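Beta-N-acetylhexosaminidase (Streptomyces plicatus, PDB 1JAK) hydrolyses terminal beta-linked N-acetylhexosamine residues from glycoconjugates, as a family 20 glycoside hydrolase that uses substrate-assisted catalysis. Local coordinates at residues Ile180-Ala184 against Tyr239-Leu245; Thr294-Val298 against Phe332-Val336; Tyr366-Asp370 against Gly430-Gly434. All coordinates share one frame; numbering follows the deposited sequence.

Interaction 1. Residues Ile180-Ala184 against Tyr239-Leu245; sequences IDRVA and YAASRHL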
loop_
_atom_site.group_PDB
_atom_site.type_symbol
_atom_site.label_atom_id
_atom_site.label_comp_id
_atom_site.label_asym_id
_atom_site.label_seq_id
_atom_site.Cartn_x
_atom_site.Cartn_y
_atom_site.Cartn_z
ATOM N N ILE A 180 -3.545 3.590 6.473
ATOM C CA ILE A 180 -2.676 2.468 6.808
ATOM C C ILE A 180 -3.544 1.323 7.326
ATOM O O ILE A 180 -3.360 0.168 6.942
ATOM C CB ILE A 180 -1.637 2.878 7.885
ATOM C CG1 ILE A 180 -0.497 3.651 7.218
ATOM C CG2 ILE A 180 -1.118 1.647 8.634
ATOM C CD1 ILE A 180 0.453 4.326 8.188
ATOM N N ASP A 181 -4.504 1.641 8.189
ATOM C CA ASP A 181 -5.366 0.595 8.718
ATOM C C ASP A 181 -6.231 -0.027 7.626
ATOM O O ASP A 181 -6.530 -1.221 7.675
ATOM C CB ASP A 181 -6.216 1.137 9.870
ATOM C CG ASP A 181 -5.370 1.502 11.080
ATOM O OD1 ASP A 181 -4.341 0.830 11.301
ATOM O OD2 ASP A 181 -5.733 2.440 11.814
ATOM N N ARG A 182 -6.620 0.766 6.630
ATOM C CA ARG A 182 -7.423 0.240 5.532
ATOM C C ARG A 182 -6.628 -0.819 4.770
ATOM O O ARG A 182 -7.144 -1.898 4.469
ATOM C CB ARG A 182 -7.803 1.347 4.539
ATOM C CG ARG A 182 -8.690 2.458 5.092
ATOM C CD ARG A 182 -10.071 1.949 5.494
ATOM N NE ARG A 182 -11.024 3.049 5.631
ATOM C CZ ARG A 182 -11.677 3.355 6.749
ATOM N NH1 ARG A 182 -11.490 2.645 7.855
ATOM N NH2 ARG A 182 -12.531 4.370 6.756
ATOM N N VAL A 183 -5.369 -0.513 4.462
ATOM C CA VAL A 183 -4.549 -1.445 3.691
ATOM C C VAL A 183 -4.056 -2.653 4.477
ATOM O O VAL A 183 -3.882 -3.732 3.910
ATOM C CB VAL A 183 -3.334 -0.730 3.035
ATOM C CG1 VAL A 183 -3.810 0.504 2.274
ATOM C CG2 VAL A 183 -2.300 -0.357 4.079
ATOM N N ALA A 184 -3.847 -2.477 5.778
ATOM C CA ALA A 184 -3.375 -3.568 6.627
ATOM C C ALA A 184 -4.322 -4.766 6.584
ATOM O O ALA A 184 -3.903 -5.908 6.769
ATOM C CB ALA A 184 -3.216 -3.078 8.063
ATOM N N TYR A 239 4.029 3.853 13.139
ATOM C CA TYR A 239 2.681 3.302 13.075
ATOM C C TYR A 239 2.604 2.269 11.954
ATOM O O TYR A 239 2.039 1.187 12.129
ATOM C CB TYR A 239 1.662 4.416 12.822
ATOM C CG TYR A 239 0.224 3.987 13.024
ATOM C CD1 TYR A 239 -0.317 3.881 14.305
ATOM C CD2 TYR A 239 -0.593 3.677 11.936
ATOM C CE1 TYR A 239 -1.638 3.477 14.501
ATOM C CE2 TYR A 239 -1.916 3.272 12.119
ATOM C CZ TYR A 239 -2.429 3.175 13.407
ATOM O OH TYR A 239 -3.733 2.788 13.606
ATOM N N ALA A 240 3.173 2.607 10.800
ATOM C CA ALA A 240 3.170 1.688 9.667
ATOM C C ALA A 240 3.905 0.409 10.049
ATOM O O ALA A 240 3.464 -0.690 9.722
ATOM C CB ALA A 240 3.841 2.337 8.456
ATOM N N ALA A 241 5.028 0.559 10.745
ATOM C CA ALA A 241 5.816 -0.595 11.167
ATOM C C ALA A 241 5.008 -1.508 12.088
ATOM O O ALA A 241 5.121 -2.734 12.004
ATOM C CB ALA A 241 7.095 -0.132 11.868
ATOM N N SER A 242 4.191 -0.919 12.960
ATOM C CA SER A 242 3.377 -1.713 13.879
ATOM C C SER A 242 2.286 -2.458 13.107
ATOM O O SER A 242 1.680 -3.399 13.622
ATOM C CB SER A 242 2.752 -0.822 14.963
ATOM O OG SER A 242 1.787 0.066 14.423
ATOM N N ARG A 243 2.038 -2.024 11.873
ATOM C CA ARG A 243 1.054 -2.670 11.007
ATOM C C ARG A 243 1.809 -3.453 9.929
ATOM O O ARG A 243 1.245 -3.839 8.903
ATOM C CB ARG A 243 0.132 -1.633 10.354
ATOM C CG ARG A 243 -1.147 -1.311 11.133
ATOM C CD ARG A 243 -0.873 -0.684 12.488
ATOM N NE ARG A 243 -2.113 -0.377 13.203
ATOM C CZ ARG A 243 -2.188 -0.159 14.513
ATOM N NH1 ARG A 243 -1.094 -0.212 15.263
ATOM N NH2 ARG A 243 -3.359 0.095 15.082
ATOM N N HIS A 244 3.097 -3.669 10.179
ATOM C CA HIS A 244 3.973 -4.412 9.278
ATOM C C HIS A 244 4.001 -3.918 7.844
ATOM O O HIS A 244 3.932 -4.695 6.884
ATOM C CB HIS A 244 3.623 -5.897 9.353
ATOM C CG HIS A 244 3.894 -6.482 10.703
ATOM N ND1 HIS A 244 5.143 -6.932 11.077
ATOM C CD2 HIS A 244 3.119 -6.563 11.809
ATOM C CE1 HIS A 244 5.125 -7.261 12.356
ATOM N NE2 HIS A 244 3.909 -7.045 12.825
ATOM N N LEU A 245 4.114 -2.600 7.722
ATOM C CA LEU A 245 4.206 -1.934 6.436
ATOM C C LEU A 245 5.543 -1.210 6.422
ATOM O O LEU A 245 5.820 -0.386 7.296
ATOM C CB LEU A 245 3.077 -0.911 6.273
ATOM C CG LEU A 245 1.671 -1.468 6.054
ATOM C CD1 LEU A 245 0.646 -0.366 6.241
ATOM C CD2 LEU A 245 1.573 -2.064 4.659
#
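The carboxylate of Asp181 divides its two oxygens between Tyr239 and Arg243. Tyr239 OH donates to Asp181 OD2 (2.7 Å) on the syn side, while Arg243 NE forms a salt bridge with Asp181 OD1 (3.2 Å), arriving nearly along the C-O axis and with the oxygen tilted 21° from the guanidinium plane. A bend at chi2 (63°) folds the arginine back so that one guanidinium face lies against the phenol end of Tyr239. The far side of the group is held too: Arg243 NH1 donates to Ser242 OG (3.0 Å), which in turn donates to Tyr239 O (2.6 Å).

Below the polar groups the packing is apolar. Ile180 CG2 meets Leu245 CD1 (3.6 Å), the methylene Arg243 CG and the Tyr239 ring at CD2; Ile180 CD1 rests on Ala240 CB, and Val183 CG2 touches Leu245 CD1 from another side (3.7 Å). Small Ala240 and Ala184 suit a close approach. A Schellman motif, with His244 at positive phi, ends helix 230-242 and turns Leu245 inward.

Helices 173-184 and 230-242 are successive outer helices of the TIM barrel, following strands 159-165 and 190-194; Leu245 leads directly into strand 246-250, and Arg243 also touches Phe120 on helix 116-129.

Interaction 2. Residues Thr294-Val298 against Phe332-Val336; sequences TYDFV and FMKRV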
loop_
_atom_site.group_PDB
_atom_site.type_symbol
_atom_site.label_atom_id
_atom_site.label_comp_id
_atom_site.label_asym_id
_atom_site.label_seq_id
_atom_site.Cartn_x
_atom_site.Cartn_y
_atom_site.Cartn_z
ATOM N N THR A 294 21.714 21.982 -8.474
ATOM C CA THR A 294 20.698 20.940 -8.559
ATOM C C THR A 294 21.104 19.671 -7.817
ATOM O O THR A 294 20.296 19.060 -7.113
ATOM C CB THR A 294 20.422 20.573 -10.028
ATOM O OG1 THR A 294 19.869 21.709 -10.700
ATOM C CG2 THR A 294 19.442 19.405 -10.118
ATOM N N TYR A 295 22.364 19.284 -7.972
ATOM C CA TYR A 295 22.870 18.074 -7.345
ATOM C C TYR A 295 23.179 18.245 -5.864
ATOM O O TYR A 295 23.155 17.273 -5.107
ATOM C CB TYR A 295 24.071 17.582 -8.150
ATOM C CG TYR A 295 23.663 17.382 -9.592
ATOM C CD1 TYR A 295 22.929 16.261 -9.976
ATOM C CD2 TYR A 295 23.878 18.383 -10.541
ATOM C CE1 TYR A 295 22.407 16.142 -11.263
ATOM C CE2 TYR A 295 23.359 18.276 -11.830
ATOM C CZ TYR A 295 22.622 17.157 -12.183
ATOM O OH TYR A 295 22.082 17.060 -13.446
ATOM N N ASP A 296 23.458 19.473 -5.439
ATOM C CA ASP A 296 23.699 19.725 -4.023
ATOM C C ASP A 296 22.344 19.567 -3.341
ATOM O O ASP A 296 22.229 18.961 -2.274
ATOM C CB ASP A 296 24.222 21.145 -3.792
ATOM C CG ASP A 296 25.636 21.339 -4.304
ATOM O OD1 ASP A 296 26.446 20.396 -4.185
ATOM O OD2 ASP A 296 25.940 22.439 -4.808
ATOM N N PHE A 297 21.320 20.120 -3.985
ATOM C CA PHE A 297 19.944 20.061 -3.499
ATOM C C PHE A 297 19.482 18.608 -3.368
ATOM O O PHE A 297 18.982 18.193 -2.319
ATOM C CB PHE A 297 19.030 20.810 -4.476
ATOM C CG PHE A 297 17.565 20.608 -4.217
ATOM C CD1 PHE A 297 16.939 21.245 -3.154
ATOM C CD2 PHE A 297 16.814 19.768 -5.034
ATOM C CE1 PHE A 297 15.580 21.048 -2.905
ATOM C CE2 PHE A 297 15.456 19.563 -4.792
ATOM C CZ PHE A 297 14.842 20.205 -3.725
ATOM N N VAL A 298 19.654 17.834 -4.435
ATOM C CA VAL A 298 19.243 16.436 -4.426
ATOM C C VAL A 298 19.975 15.637 -3.353
ATOM O O VAL A 298 19.365 14.829 -2.651
ATOM C CB VAL A 298 19.476 15.775 -5.799
ATOM C CG1 VAL A 298 19.235 14.273 -5.706
ATOM C CG2 VAL A 298 18.534 16.391 -6.831
ATOM N N PHE A 332 20.915 13.055 -15.864
ATOM C CA PHE A 332 20.458 13.319 -14.503
ATOM C C PHE A 332 20.380 12.037 -13.679
ATOM O O PHE A 332 20.896 11.970 -12.560
ATOM C CB PHE A 332 19.073 13.976 -14.529
ATOM C CG PHE A 332 18.523 14.288 -13.162
ATOM C CD1 PHE A 332 18.907 15.442 -12.487
ATOM C CD2 PHE A 332 17.627 13.419 -12.548
ATOM C CE1 PHE A 332 18.403 15.731 -11.214
ATOM C CE2 PHE A 332 17.118 13.697 -11.276
ATOM C CZ PHE A 332 17.507 14.854 -10.609
ATOM N N MET A 333 19.728 11.021 -14.228
ATOM C CA MET A 333 19.585 9.758 -13.514
ATOM C C MET A 333 20.920 9.058 -13.291
ATOM O O MET A 333 21.105 8.379 -12.284
ATOM C CB MET A 333 18.612 8.839 -14.252
ATOM C CG MET A 333 17.171 9.322 -14.165
ATOM S SD MET A 333 16.659 9.551 -12.440
ATOM C CE MET A 333 14.854 9.508 -12.611
ATOM N N LYS A 334 21.853 9.225 -14.223
ATOM C CA LYS A 334 23.169 8.609 -14.079
ATOM C C LYS A 334 23.874 9.230 -12.872
ATOM O O LYS A 334 24.574 8.549 -12.117
ATOM C CB LYS A 334 24.003 8.849 -15.343
ATOM C CG LYS A 334 25.427 8.306 -15.276
ATOM C CD LYS A 334 25.456 6.788 -15.344
ATOM C CE LYS A 334 26.888 6.263 -15.365
ATOM N NZ LYS A 334 26.937 4.793 -15.606
ATOM N N ARG A 335 23.663 10.529 -12.690
ATOM C CA ARG A 335 24.277 11.276 -11.599
ATOM C C ARG A 335 23.606 11.101 -10.238
ATOM O O ARG A 335 24.286 11.040 -9.213
ATOM C CB ARG A 335 24.301 12.766 -11.950
ATOM C CG ARG A 335 25.108 13.094 -13.198
ATOM C CD ARG A 335 24.790 14.487 -13.716
ATOM N NE ARG A 335 25.557 14.803 -14.919
ATOM C CZ ARG A 335 25.305 15.834 -15.718
ATOM N NH1 ARG A 335 24.301 16.657 -15.447
ATOM N NH2 ARG A 335 26.059 16.045 -16.791
ATOM N N VAL A 336 22.280 11.011 -10.221
ATOM C CA VAL A 336 21.563 10.899 -8.953
ATOM C C VAL A 336 21.349 9.506 -8.362
ATOM O O VAL A 336 21.296 9.364 -7.141
ATOM C CB VAL A 336 20.188 11.604 -9.033
ATOM C CG1 VAL A 336 20.382 13.080 -9.345
ATOM C CG2 VAL A 336 19.324 10.943 -10.090
#
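Tyr295 reaches across from helix 292-307 and brings its ring against Phe332, Arg335 and Val336 of helix 326-342. Both are outer helices of the TIM barrel, following strands 246-250 and 313-315; the axes of the two short segments come no closer than 11.4 Å and cross at -47°, a gap bridged largely by the two aromatic rings, with valines meeting beside them. The rings of Tyr295 and Phe332 meet obliquely, with Tyr295 CE1 3.8 Å from Phe332 CD1. Val336 CG1 sits at the edge of the tyrosine, near its plane, and 4.0 Å from Val298 CG1, so the two valines extend the apolar contact. Thr294 turns its methyl CG2 to the rim of Phe332, 4.0 Å from CE1, leaving OG1 to bond with the backbone oxygen of Cys288, a residue of the disulfide Cys269-Cys288.

Several features set these groups in place. Phe332 has CG anti to its backbone N (chi1 -180°), which carries the ring along its own helix, where Val336 CG1 covers one face. Arg335 suits the exposed margin: its methylenes lie along the tyrosine, Arg335 CD coming within 3.8 Å of Tyr295 CZ, and its charge stays outermost. The phenol oxygen is hydrogen-bonded to Val289 O; since a carbonyl can only accept, the hydroxyl is left to accept from the arginine. Arg335 NH1 donates to Tyr295 OH at 3.0 Å, and that oxygen lies in the guanidinium plane.

Interaction 3. Residues Tyr366-Asp370 against Gly430-Gly434; sequences YWGLD and GYLPG. With IFG ((2R,3R,4S,5R)-2-acetamido-3,4-dihydroxy-5-hydroxymethyl-piperidine), chain F.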
loop_
_atom_site.group_PDB
_atom_site.type_symbol
_atom_site.label_atom_id
_atom_site.label_comp_id
_atom_site.label_asym_id
_atom_site.label_seq_id
_atom_site.Cartn_x
_atom_site.Cartn_y
_atom_site.Cartn_z
ATOM N N TYR A 366 6.423 -0.233 -12.964
ATOM C CA TYR A 366 5.743 -0.138 -14.249
ATOM C C TYR A 366 4.293 0.315 -14.123
ATOM O O TYR A 366 3.468 -0.376 -13.515
ATOM C CB TYR A 366 5.770 -1.495 -14.946
ATOM C CG TYR A 366 5.169 -1.465 -16.325
ATOM C CD1 TYR A 366 5.867 -0.904 -17.395
ATOM C CD2 TYR A 366 3.894 -1.976 -16.561
ATOM C CE1 TYR A 366 5.311 -0.856 -18.667
ATOM C CE2 TYR A 366 3.326 -1.933 -17.833
ATOM C CZ TYR A 366 4.043 -1.371 -18.880
ATOM O OH TYR A 366 3.494 -1.326 -20.140
ATOM N N TRP A 367 3.983 1.467 -14.710
ATOM C CA TRP A 367 2.624 1.988 -14.664
ATOM C C TRP A 367 2.023 2.118 -16.065
ATOM O O TRP A 367 1.125 2.932 -16.301
ATOM C CB TRP A 367 2.587 3.338 -13.928
ATOM C CG TRP A 367 3.461 4.421 -14.504
ATOM C CD1 TRP A 367 4.828 4.474 -14.493
ATOM C CD2 TRP A 367 3.018 5.630 -15.130
ATOM N NE1 TRP A 367 5.262 5.647 -15.072
ATOM C CE2 TRP A 367 4.171 6.374 -15.471
ATOM C CE3 TRP A 367 1.757 6.161 -15.434
ATOM C CZ2 TRP A 367 4.102 7.624 -16.102
ATOM C CZ3 TRP A 367 1.686 7.408 -16.060
ATOM C CH2 TRP A 367 2.855 8.123 -16.387
ATOM N N GLY A 368 2.523 1.294 -16.986
ATOM C CA GLY A 368 2.028 1.293 -18.352
ATOM C C GLY A 368 0.631 0.708 -18.463
ATOM O O GLY A 368 0.023 0.328 -17.458
ATOM N N LEU A 369 0.121 0.625 -19.690
ATOM C CA LEU A 369 -1.230 0.122 -19.939
ATOM C C LEU A 369 -1.232 -0.938 -21.041
ATOM O O LEU A 369 -0.205 -1.182 -21.671
ATOM C CB LEU A 369 -2.140 1.282 -20.372
ATOM C CG LEU A 369 -2.328 2.508 -19.466
ATOM C CD1 LEU A 369 -1.033 3.292 -19.333
ATOM C CD2 LEU A 369 -3.404 3.404 -20.069
ATOM N N ASP A 370 -2.386 -1.560 -21.272
ATOM C CA ASP A 370 -2.504 -2.572 -22.326
ATOM C C ASP A 370 -2.055 -1.964 -23.654
ATOM O O ASP A 370 -1.349 -2.600 -24.441
ATOM C CB ASP A 370 -3.962 -3.016 -22.498
ATOM C CG ASP A 370 -4.382 -4.098 -21.519
ATOM O OD1 ASP A 370 -3.624 -4.402 -20.575
ATOM O OD2 ASP A 370 -5.491 -4.643 -21.705
ATOM N N GLY A 430 2.657 -13.287 -16.066
ATOM C CA GLY A 430 2.658 -13.289 -17.520
ATOM C C GLY A 430 2.054 -12.021 -18.087
ATOM O O GLY A 430 1.503 -12.014 -19.190
ATOM N N TYR A 431 2.177 -10.937 -17.333
ATOM C CA TYR A 431 1.621 -9.654 -17.732
ATOM C C TYR A 431 2.412 -8.894 -18.797
ATOM O O TYR A 431 1.881 -8.577 -19.864
ATOM C CB TYR A 431 1.459 -8.761 -16.501
ATOM C CG TYR A 431 0.972 -7.376 -16.846
ATOM C CD1 TYR A 431 -0.358 -7.152 -17.192
ATOM C CD2 TYR A 431 1.858 -6.301 -16.888
ATOM C CE1 TYR A 431 -0.798 -5.889 -17.576
ATOM C CE2 TYR A 431 1.430 -5.037 -17.274
ATOM C CZ TYR A 431 0.104 -4.841 -17.618
ATOM O OH TYR A 431 -0.313 -3.598 -18.025
ATOM N N LEU A 432 3.670 -8.587 -18.504
ATOM C CA LEU A 432 4.504 -7.839 -19.443
ATOM C C LEU A 432 5.181 -8.785 -20.430
ATOM O O LEU A 432 6.005 -9.614 -20.046
ATOM C CB LEU A 432 5.561 -7.035 -18.680
ATOM C CG LEU A 432 6.323 -5.970 -19.471
ATOM C CD1 LEU A 432 5.353 -4.877 -19.918
ATOM C CD2 LEU A 432 7.424 -5.376 -18.606
ATOM N N PRO A 433 4.841 -8.665 -21.723
ATOM C CA PRO A 433 5.420 -9.520 -22.765
ATOM C C PRO A 433 6.941 -9.592 -22.724
ATOM O O PRO A 433 7.619 -8.566 -22.687
ATOM C CB PRO A 433 4.912 -8.879 -24.056
ATOM C CG PRO A 433 3.598 -8.306 -23.651
ATOM C CD PRO A 433 3.919 -7.678 -22.313
ATOM N N GLY A 434 7.466 -10.812 -22.723
ATOM C CA GLY A 434 8.905 -11.007 -22.716
ATOM C C GLY A 434 9.628 -10.817 -21.397
ATOM O O GLY A 434 10.830 -11.060 -21.313
HETATM N N1 IFG F . 0.467 10.087 -13.726
HETATM C C2 IFG F . 1.345 10.734 -12.717
HETATM C C3 IFG F . 0.709 10.925 -11.281
HETATM C C4 IFG F . -0.784 11.316 -11.308
HETATM C C5 IFG F . -1.531 10.315 -12.192
HETATM C C6 IFG F . -3.039 10.525 -12.290
HETATM C C7 IFG F . 2.559 8.620 -12.383
HETATM C C8 IFG F . 3.779 7.752 -12.208
HETATM C C9 IFG F . -0.989 10.270 -13.627
HETATM N N2 IFG F . 2.606 9.969 -12.595
HETATM O O7 IFG F . 1.477 8.051 -12.342
HETATM O O3 IFG F . 1.444 11.911 -10.569
HETATM O O4 IFG F . -0.905 12.620 -11.874
HETATM O O6 IFG F . -3.705 9.327 -12.675
HETATM O O HOH W 1 1.254 -2.897 -20.314
HETATM O O HOH W 2 -2.804 -3.352 -18.358
#
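One water is gripped by three groups where Tyr366 meets Tyr431: it bonds to Tyr366 OH (2.7 Å), and it donates to Leu369 O (2.6 Å) and Tyr431 OH (2.9 Å). Tyr431 OH in turn donates to a second water, which donates to Asp370 OD1. A phenol suits this place because it accepts from one water while donating a hydrogen bond to the other, bridging the two segments without any direct hydrogen bond between them. Asp370 has stronger partners as well, forming salt bridges with Arg422 and Arg397.

The two side chains cross at about a right angle, Tyr366 CE2 lying 3.7 Å from Tyr431 CE2 at the edge of the latter ring. Leu432 CD1 makes a CH-pi contact over one face of Tyr366, 4.2 Å from the ring centroid. Against the opposite face lies Gly368 N, and without a side chain Gly368 fits easily beside the phenol.

In the TIM barrel, segment 366-370 runs from the end of strand 363-366 into the following loop, and 430-434 lies in the loop preceding strand 440-447. Next to Tyr366, Trp367 faces the other way, into the ligand pocket. Its CG stands between the backbone N and the carbonyl carbon (chi1 58°), and the indole presents a face to the inhibitor's acetamido methyl, with Trp367 CE2 3.6 Å from IFG C8. Gln352 OE1 accepts from the indole NE1 and helps fix its rotation.

How the interactions relate
All three contacts belong to the catalytic barrel and follow one another along the chain, without touching. Interaction 1 joins helices near the ends that lead into the strands, on the side facing helix 116-129. By nearest atoms interactions 2 and 3 come closest, about 11 Å, though all three centres lie about 28 to 32 Å apart. Interaction 3 reaches the inhibitor directly, through Trp367. Interaction 2 is related to the pocket along the chain: Asp319 and Glu320, both hydrogen-bonded to the ligand, lie just before helix 326-342. Interaction 1 is about 17 Å from interaction 3 and about 23 Å from interaction 2 between nearest atoms.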